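Local coordinates for putative lipoprotein (Bacteroides ovatus, PDB 3OQQ) that is of unknown function but, as a putative lipoprotein, is probably exported and displayed outside the cell, and binds calcium ions, at residues T209-L214 / L224-L229; V235-K240 / A255-D260. All blocks are in the same frame, centred on the assembly; numbering follows the deposited sequence.

Interaction 1. Residues T209-L214 / L224-L229; sequences TASLIL and LAKEEL
A classic beta bulge marks one end of this antiparallel hairpin pairing, where Leu224 and Ala225 both face Leu212. The carbonyl oxygen of Leu212 accepts two N-H groups there: a short bond from Leu224 N at 2.7 Å, its donor tilted out of the carbonyl plane, and a weak one from Ala225 N at 3.4 Å. Leu224 points toward the facing strand, and its CD1 lies 3.8 Å from Leu214 CD2, the two branched chains crossing at an angle. Ala225, with only a methyl group, lies beside Leu212 CB without crowding it.

Beyond the bulge the pairing becomes regular, and strands 205-215 and 221-230 form a beta hairpin whose first strand also pairs with strand 298-307. Ala210 and Glu227 exchange two backbone hydrogen bonds as a hydrogen-bonded pair. Small Ala210 suits its buried face, which packs on strand 253-263, while the Glu227 carboxylate reaches away to a salt bridge with Lys232.

On the other face the extended Lys226 chain runs alongside the Ser211 hydroxyl, its CG 3.4 Å from Ser211 OG, and a water joins that hydroxyl to Lys226 NZ. At the far end Thr209 OG1 sits anti to its own carbonyl carbon (chi1 -71°). There it accepts Leu229 N at 2.8 Å in an almost straight bond, a side-chain oxygen taking up the N-H of Leu229, where the chain turns a corner.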
ATOM      1  N   THR A 209      -0.019  -8.142  15.714  1.00 23.82           N
ATOM      2  CA  THR A 209       1.358  -7.838  16.086  1.00 23.18           C
ATOM      3  C   THR A 209       1.608  -6.466  15.493  1.00 24.91           C
ATOM      4  O   THR A 209       1.362  -6.281  14.308  1.00 24.71           O
ATOM      5  CB  THR A 209       2.348  -8.917  15.677  1.00 28.64           C
ATOM      6  OG1 THR A 209       2.132 -10.052  16.510  1.00 27.98           O
ATOM      7  CG2 THR A 209       3.811  -8.458  15.815  1.00 23.50           C
ATOM      8  N   ALA A 210       1.995  -5.478  16.318  1.00 21.47           N
ATOM      9  CA  ALA A 210       2.222  -4.129  15.796  1.00 19.60           C
ATOM     10  C   ALA A 210       3.587  -3.645  16.237  1.00 22.33           C
ATOM     11  O   ALA A 210       3.916  -3.781  17.414  1.00 20.73           O
ATOM     12  CB  ALA A 210       1.122  -3.184  16.267  1.00 20.16           C
ATOM     13  N   SER A 211       4.385  -3.109  15.288  1.00 19.09           N
ATOM     14  CA  SER A 211       5.747  -2.610  15.525  1.00 17.90           C
ATOM     15  C   SER A 211       6.006  -1.263  14.901  1.00 20.52           C
ATOM     16  O   SER A 211       5.515  -0.952  13.807  1.00 19.14           O
ATOM     17  CB  SER A 211       6.791  -3.581  14.960  1.00 21.49           C
ATOM     18  OG  SER A 211       6.530  -4.939  15.272  1.00 27.03           O
ATOM     19  N   LEU A 212       6.791  -0.463  15.614  1.00 17.59           N
ATOM     20  CA  LEU A 212       7.348   0.813  15.167  1.00 16.10           C
ATOM     21  C   LEU A 212       8.798   0.535  14.951  1.00 22.02           C
ATOM     22  O   LEU A 212       9.437  -0.054  15.833  1.00 23.95           O
ATOM     23  CB  LEU A 212       7.124   1.914  16.192  1.00 15.26           C
ATOM     24  CG  LEU A 212       5.704   2.476  16.222  1.00 19.35           C
ATOM     25  CD1 LEU A 212       5.502   3.363  17.452  1.00 18.34           C
ATOM     26  CD2 LEU A 212       5.382   3.204  14.908  1.00 19.04           C
ATOM     27  N   ILE A 213       9.304   0.841  13.764  1.00 17.87           N
ATOM     28  CA  ILE A 213      10.657   0.463  13.332  1.00 17.59           C
ATOM     29  C   ILE A 213      11.301   1.584  12.530  1.00 23.46           C
ATOM     30  O   ILE A 213      10.596   2.312  11.832  1.00 24.12           O
ATOM     31  CB  ILE A 213      10.550  -0.846  12.419  1.00 19.86           C
ATOM     32  CG1 ILE A 213       9.960  -2.071  13.120  1.00 19.63           C
ATOM     33  CG2 ILE A 213      11.880  -1.243  11.733  1.00 20.23           C
ATOM     34  CD1 ILE A 213       9.452  -3.115  12.105  1.00 22.22           C
ATOM     35  N   LEU A 214      12.644   1.681  12.582  1.00 21.61           N
ATOM     36  CA  LEU A 214      13.459   2.551  11.721  1.00 21.19           C
ATOM     37  C   LEU A 214      14.043   1.643  10.649  1.00 24.64           C
ATOM     38  O   LEU A 214      14.796   0.711  10.964  1.00 21.87           O
ATOM     39  CB  LEU A 214      14.534   3.338  12.491  1.00 21.24           C
ATOM     40  CG  LEU A 214      14.009   4.426  13.446  1.00 24.06           C
ATOM     41  CD1 LEU A 214      15.187   5.235  14.025  1.00 24.63           C
ATOM     42  CD2 LEU A 214      12.998   5.384  12.731  1.00 21.78           C
ATOM     43  N   LEU A 224      11.541   0.306  17.525  1.00 24.74           N
ATOM     44  CA  LEU A 224      11.252   1.436  18.441  1.00 23.29           C
ATOM     45  C   LEU A 224      10.208   1.058  19.504  1.00 25.33           C
ATOM     46  O   LEU A 224      10.146   1.687  20.553  1.00 24.21           O
ATOM     47  CB  LEU A 224      10.759   2.678  17.676  1.00 21.65           C
ATOM     48  CG  LEU A 224      11.736   3.351  16.701  1.00 25.85           C
ATOM     49  CD1 LEU A 224      11.019   4.410  15.864  1.00 25.63           C
ATOM     50  CD2 LEU A 224      12.937   3.948  17.428  1.00 25.03           C
ATOM     51  N   ALA A 225       9.350   0.083  19.187  1.00 20.91           N
ATOM     52  CA  ALA A 225       8.236  -0.448  20.002  1.00 20.48           C
ATOM     53  C   ALA A 225       7.642  -1.641  19.309  1.00 25.07           C
ATOM     54  O   ALA A 225       7.681  -1.726  18.083  1.00 25.58           O
ATOM     55  CB  ALA A 225       7.147   0.599  20.223  1.00 20.37           C
ATOM     56  N   LYS A 226       7.055  -2.548  20.079  1.00 23.27           N
ATOM     57  CA  LYS A 226       6.435  -3.760  19.550  1.00 22.20           C
ATOM     58  C   LYS A 226       5.560  -4.364  20.591  1.00 27.99           C
ATOM     59  O   LYS A 226       5.904  -4.341  21.774  1.00 28.61           O
ATOM     60  CB  LYS A 226       7.509  -4.781  19.109  1.00 23.34           C
ATOM     61  CG  LYS A 226       6.996  -6.070  18.477  1.00 30.07           C
ATOM     62  CD  LYS A 226       8.175  -6.938  18.046  1.00 37.70           C
ATOM     63  CE  LYS A 226       7.827  -7.856  16.910  1.00 52.69           C
ATOM     64  NZ  LYS A 226       9.033  -8.482  16.310  1.00 67.36           N
ATOM     65  N   GLU A 227       4.407  -4.865  20.145  1.00 24.40           N
ATOM     66  CA  GLU A 227       3.454  -5.655  20.911  1.00 25.04           C
ATOM     67  C   GLU A 227       3.145  -6.847  20.037  1.00 26.06           C
ATOM     68  O   GLU A 227       2.720  -6.663  18.896  1.00 24.15           O
ATOM     69  CB  GLU A 227       2.190  -4.870  21.301  1.00 25.96           C
ATOM     70  CG  GLU A 227       1.340  -5.625  22.314  1.00 31.75           C
ATOM     71  CD  GLU A 227       0.233  -4.827  22.967  1.00 50.48           C
ATOM     72  OE1 GLU A 227       0.402  -3.601  23.171  1.00 51.54           O
ATOM     73  OE2 GLU A 227      -0.788  -5.446  23.337  1.00 42.24           O
ATOM     74  N   GLU A 228       3.345  -8.048  20.564  1.00 24.80           N
ATOM     75  CA  GLU A 228       3.188  -9.289  19.797  1.00 26.02           C
ATOM     76  C   GLU A 228       1.951 -10.112  20.134  1.00 30.26           C
ATOM     77  O   GLU A 228       1.616 -10.293  21.309  1.00 29.19           O
ATOM     78  CB  GLU A 228       4.407 -10.191  20.017  1.00 28.35           C
ATOM     79  CG  GLU A 228       5.653  -9.706  19.319  1.00 42.47           C
ATOM     80  CD  GLU A 228       6.718 -10.776  19.241  1.00 64.28           C
ATOM     81  OE1 GLU A 228       6.646 -11.619  18.317  1.00 69.45           O
ATOM     82  OE2 GLU A 228       7.602 -10.794  20.125  1.00 57.50           O
ATOM     83  N   LEU A 229       1.319 -10.664  19.078  1.00 25.93           N
ATOM     84  CA  LEU A 229       0.199 -11.623  19.127  1.00 25.78           C
ATOM     85  C   LEU A 229      -0.905 -11.245  20.135  1.00 29.48           C
ATOM     86  O   LEU A 229      -1.382 -12.081  20.907  1.00 29.03           O
ATOM     87  CB  LEU A 229       0.775 -13.030  19.461  1.00 26.46           C
ATOM     88  CG  LEU A 229       1.935 -13.526  18.593  1.00 31.18           C
ATOM     89  CD1 LEU A 229       2.577 -14.745  19.196  1.00 32.92           C
ATOM     90  CD2 LEU A 229       1.484 -13.843  17.198  1.00 33.83           C
TER
HETATM   91  O   HOH W   1       9.559  -6.054  14.610  1.00 42.31           O

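Interaction 2. Residues V235-K240 / A255-D260; sequences VKVENK and AILTVD
Val235, Val237 and Asn239 pair with Val259, Leu257 and Ala255 through six backbone hydrogen bonds, two to each hydrogen-bonded pair of this antiparallel hairpin. The bonds are short at Val237, where Leu257 N gives to Val237 O at 2.7 Å, and longer at the Asn239 end, where Asn239 N reaches Ala255 O at 3.1 Å. Between them, CA-H...O contacts such as Lys236 CA to Leu257 O, 3.3 Å, fill the non-hydrogen-bonded positions.

Apolar contacts gather on the face bearing Val235, Val237, Leu257 and Val259, which turns toward the neighbouring strands 205-215 and 298-307. With CG1 anti to the carbonyl carbon (chi1 -58°), CG2 of Val237 falls between backbone N and carbonyl carbon and lies 3.9 Å from Leu257 CB, the two side chains running side by side. Beta-branched valines suit an extended backbone and give this buried face an apolar surface. Asn239 shares this face near its edge, and its ND2 donates to Leu224 O.

The other face carries Lys236 and Glu238 beside Ile256 and Thr258, and Lys240 reaches in from the corner. Ile256 is flanked by the aliphatic parts of all three charged chains: its CG2 is 3.8 Å from Lys236 CG, its CG1 meets Glu238 CB, and its CD1 touches Lys240 CE. Cut back to an alanine, Ile256 would lose CG1, CG2 and CD1, which is likely to leave the three chains without their shared apolar support and freer to turn. Lys236 bends at chi3 and chi4, bringing NZ within 3.2 Å of Glu238 OE1 in a salt bridge with a weak hydrogen bond. One face thus relies on hydrocarbon packing inward, whereas the other rests methylenes against Ile256, with Lys236 and Glu238 paired along the strand at the more exposed side.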
ATOM      1  N   VAL A 235      -4.824  -2.267  19.751  1.00 20.73           N
ATOM      2  CA  VAL A 235      -3.423  -2.435  20.069  1.00 20.16           C
ATOM      3  C   VAL A 235      -2.794  -1.093  19.767  1.00 25.91           C
ATOM      4  O   VAL A 235      -2.907  -0.599  18.650  1.00 24.87           O
ATOM      5  CB  VAL A 235      -2.803  -3.613  19.238  1.00 23.45           C
ATOM      6  CG1 VAL A 235      -1.295  -3.698  19.424  1.00 23.45           C
ATOM      7  CG2 VAL A 235      -3.459  -4.934  19.609  1.00 23.13           C
ATOM      8  N   LYS A 236      -2.206  -0.466  20.780  1.00 23.62           N
ATOM      9  CA  LYS A 236      -1.521   0.808  20.626  1.00 22.49           C
ATOM     10  C   LYS A 236      -0.068   0.610  21.036  1.00 27.04           C
ATOM     11  O   LYS A 236       0.173   0.159  22.149  1.00 25.80           O
ATOM     12  CB  LYS A 236      -2.217   1.893  21.469  1.00 24.61           C
ATOM     13  CG  LYS A 236      -1.598   3.288  21.371  1.00 34.50           C
ATOM     14  CD  LYS A 236      -2.569   4.330  21.904  1.00 43.64           C
ATOM     15  CE  LYS A 236      -1.903   5.366  22.766  1.00 64.65           C
ATOM     16  NZ  LYS A 236      -1.620   4.860  24.140  1.00 78.40           N
ATOM     17  N   VAL A 237       0.890   0.865  20.121  1.00 24.38           N
ATOM     18  CA  VAL A 237       2.314   0.777  20.461  1.00 25.18           C
ATOM     19  C   VAL A 237       2.932   2.164  20.184  1.00 27.56           C
ATOM     20  O   VAL A 237       2.559   2.842  19.218  1.00 26.81           O
ATOM     21  CB  VAL A 237       3.124  -0.406  19.841  1.00 28.43           C
ATOM     22  CG1 VAL A 237       2.518  -1.749  20.225  1.00 28.80           C
ATOM     23  CG2 VAL A 237       3.284  -0.296  18.345  1.00 27.10           C
ATOM     24  N   GLU A 238       3.779   2.620  21.093  1.00 21.88           N
ATOM     25  CA  GLU A 238       4.353   3.948  20.943  1.00 21.49           C
ATOM     26  C   GLU A 238       5.766   4.063  21.515  1.00 25.43           C
ATOM     27  O   GLU A 238       6.134   3.383  22.484  1.00 22.82           O
ATOM     28  CB  GLU A 238       3.451   5.010  21.617  1.00 22.54           C
ATOM     29  CG  GLU A 238       3.121   4.732  23.076  1.00 30.70           C
ATOM     30  CD  GLU A 238       2.379   5.811  23.835  1.00 41.59           C
ATOM     31  OE1 GLU A 238       1.262   6.171  23.411  1.00 44.79           O
ATOM     32  OE2 GLU A 238       2.878   6.244  24.899  1.00 55.91           O
ATOM     33  N   ASN A 239       6.526   4.981  20.935  1.00 22.77           N
ATOM     34  CA  ASN A 239       7.827   5.387  21.442  1.00 23.93           C
ATOM     35  C   ASN A 239       7.826   6.882  21.293  1.00 27.40           C
ATOM     36  O   ASN A 239       7.844   7.380  20.170  1.00 24.65           O
ATOM     37  CB  ASN A 239       8.988   4.706  20.719  1.00 23.97           C
ATOM     38  CG  ASN A 239      10.355   5.057  21.262  1.00 27.82           C
ATOM     39  OD1 ASN A 239      10.583   6.139  21.824  1.00 19.46           O
ATOM     40  ND2 ASN A 239      11.309   4.143  21.106  1.00 16.77           N
ATOM     41  N   LYS A 240       7.721   7.591  22.416  1.00 25.02           N
ATOM     42  CA  LYS A 240       7.628   9.048  22.420  1.00 25.51           C
ATOM     43  C   LYS A 240       8.963   9.721  22.795  1.00 28.44           C
ATOM     44  O   LYS A 240       8.982  10.905  23.151  1.00 28.48           O
ATOM     45  CB  LYS A 240       6.501   9.484  23.360  1.00 28.59           C
ATOM     46  CG  LYS A 240       5.122   9.041  22.841  1.00 34.93           C
ATOM     47  CD  LYS A 240       4.028   9.374  23.839  1.00 44.07           C
ATOM     48  CE  LYS A 240       3.030  10.345  23.269  1.00 52.45           C
ATOM     49  NZ  LYS A 240       1.740  10.290  24.018  1.00 67.79           N
ATOM     50  N   ALA A 255       6.318   8.449  17.806  1.00 20.55           N
ATOM     51  CA  ALA A 255       5.515   7.685  16.840  1.00 19.49           C
ATOM     52  C   ALA A 255       4.520   6.869  17.628  1.00 21.84           C
ATOM     53  O   ALA A 255       4.863   6.383  18.704  1.00 20.14           O
ATOM     54  CB  ALA A 255       6.403   6.798  15.972  1.00 19.51           C
ATOM     55  N   ILE A 256       3.267   6.823  17.174  1.00 18.43           N
ATOM     56  CA  ILE A 256       2.193   6.058  17.837  1.00 17.89           C
ATOM     57  C   ILE A 256       1.480   5.227  16.772  1.00 19.95           C
ATOM     58  O   ILE A 256       0.890   5.797  15.851  1.00 17.65           O
ATOM     59  CB  ILE A 256       1.178   6.935  18.630  1.00 21.13           C
ATOM     60  CG1 ILE A 256       1.862   7.949  19.587  1.00 22.39           C
ATOM     61  CG2 ILE A 256       0.152   6.049  19.363  1.00 19.22           C
ATOM     62  CD1 ILE A 256       0.944   9.110  20.055  1.00 30.20           C
ATOM     63  N   LEU A 257       1.507   3.897  16.922  1.00 16.22           N
ATOM     64  CA  LEU A 257       0.846   2.998  15.987  1.00 15.09           C
ATOM     65  C   LEU A 257      -0.351   2.360  16.670  1.00 20.30           C
ATOM     66  O   LEU A 257      -0.201   1.676  17.679  1.00 19.76           O
ATOM     67  CB  LEU A 257       1.824   1.931  15.465  1.00 14.73           C
ATOM     68  CG  LEU A 257       1.265   0.770  14.648  1.00 16.41           C
ATOM     69  CD1 LEU A 257       0.562   1.256  13.369  1.00 13.44           C
ATOM     70  CD2 LEU A 257       2.351  -0.192  14.344  1.00 19.37           C
ATOM     71  N   THR A 258      -1.549   2.628  16.133  1.00 17.01           N
ATOM     72  CA  THR A 258      -2.784   2.089  16.671  1.00 16.27           C
ATOM     73  C   THR A 258      -3.377   1.145  15.647  1.00 20.87           C
ATOM     74  O   THR A 258      -3.486   1.482  14.470  1.00 19.59           O
ATOM     75  CB  THR A 258      -3.757   3.211  17.083  1.00 20.95           C
ATOM     76  OG1 THR A 258      -3.079   4.103  17.965  1.00 20.19           O
ATOM     77  CG2 THR A 258      -5.020   2.673  17.782  1.00 16.51           C
ATOM     78  N   VAL A 259      -3.734  -0.053  16.097  1.00 19.02           N
ATOM     79  CA  VAL A 259      -4.433  -1.025  15.259  1.00 18.10           C
ATOM     80  C   VAL A 259      -5.787  -1.281  15.940  1.00 20.20           C
ATOM     81  O   VAL A 259      -5.822  -1.765  17.070  1.00 17.01           O
ATOM     82  CB  VAL A 259      -3.626  -2.321  14.982  1.00 20.77           C
ATOM     83  CG1 VAL A 259      -4.412  -3.256  14.075  1.00 19.73           C
ATOM     84  CG2 VAL A 259      -2.268  -2.008  14.359  1.00 19.41           C
ATOM     85  N   ASP A 260      -6.890  -0.926  15.263  1.00 17.97           N
ATOM     86  CA  ASP A 260      -8.244  -1.124  15.791  1.00 17.90           C
ATOM     87  C   ASP A 260      -8.983  -2.087  14.864  1.00 21.13           C
ATOM     88  O   ASP A 260      -9.429  -1.676  13.790  1.00 18.91           O
ATOM     89  CB  ASP A 260      -8.986   0.224  15.935  1.00 18.87           C
ATOM     90  CG  ASP A 260     -10.345   0.173  16.641  1.00 23.49           C
ATOM     91  OD1 ASP A 260     -10.908  -0.926  16.772  1.00 20.26           O
ATOM     92  OD2 ASP A 260     -10.860   1.247  17.014  1.00 30.12           O
TER

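Overall arrangement
Followed from the N terminus, the chain runs up strand 205-215 and returns along 221-230, so that interaction 1 closes a loop of nine residues between its segments. It then passes directly into strand 234-242, and interaction 2 closes a second loop, of fourteen residues, with strand 253-263. The two hairpins stand in series, neither enclosing nor crossing the other, with centres about 8 Å apart. They belong to different antiparallel sheets: the first pairs onward with 298-307, the second with 266-272. Where the sheets face each other, Glu227 packs on Val237, and Leu212 on Ala255, joining the two layers within the DUF4842 family region.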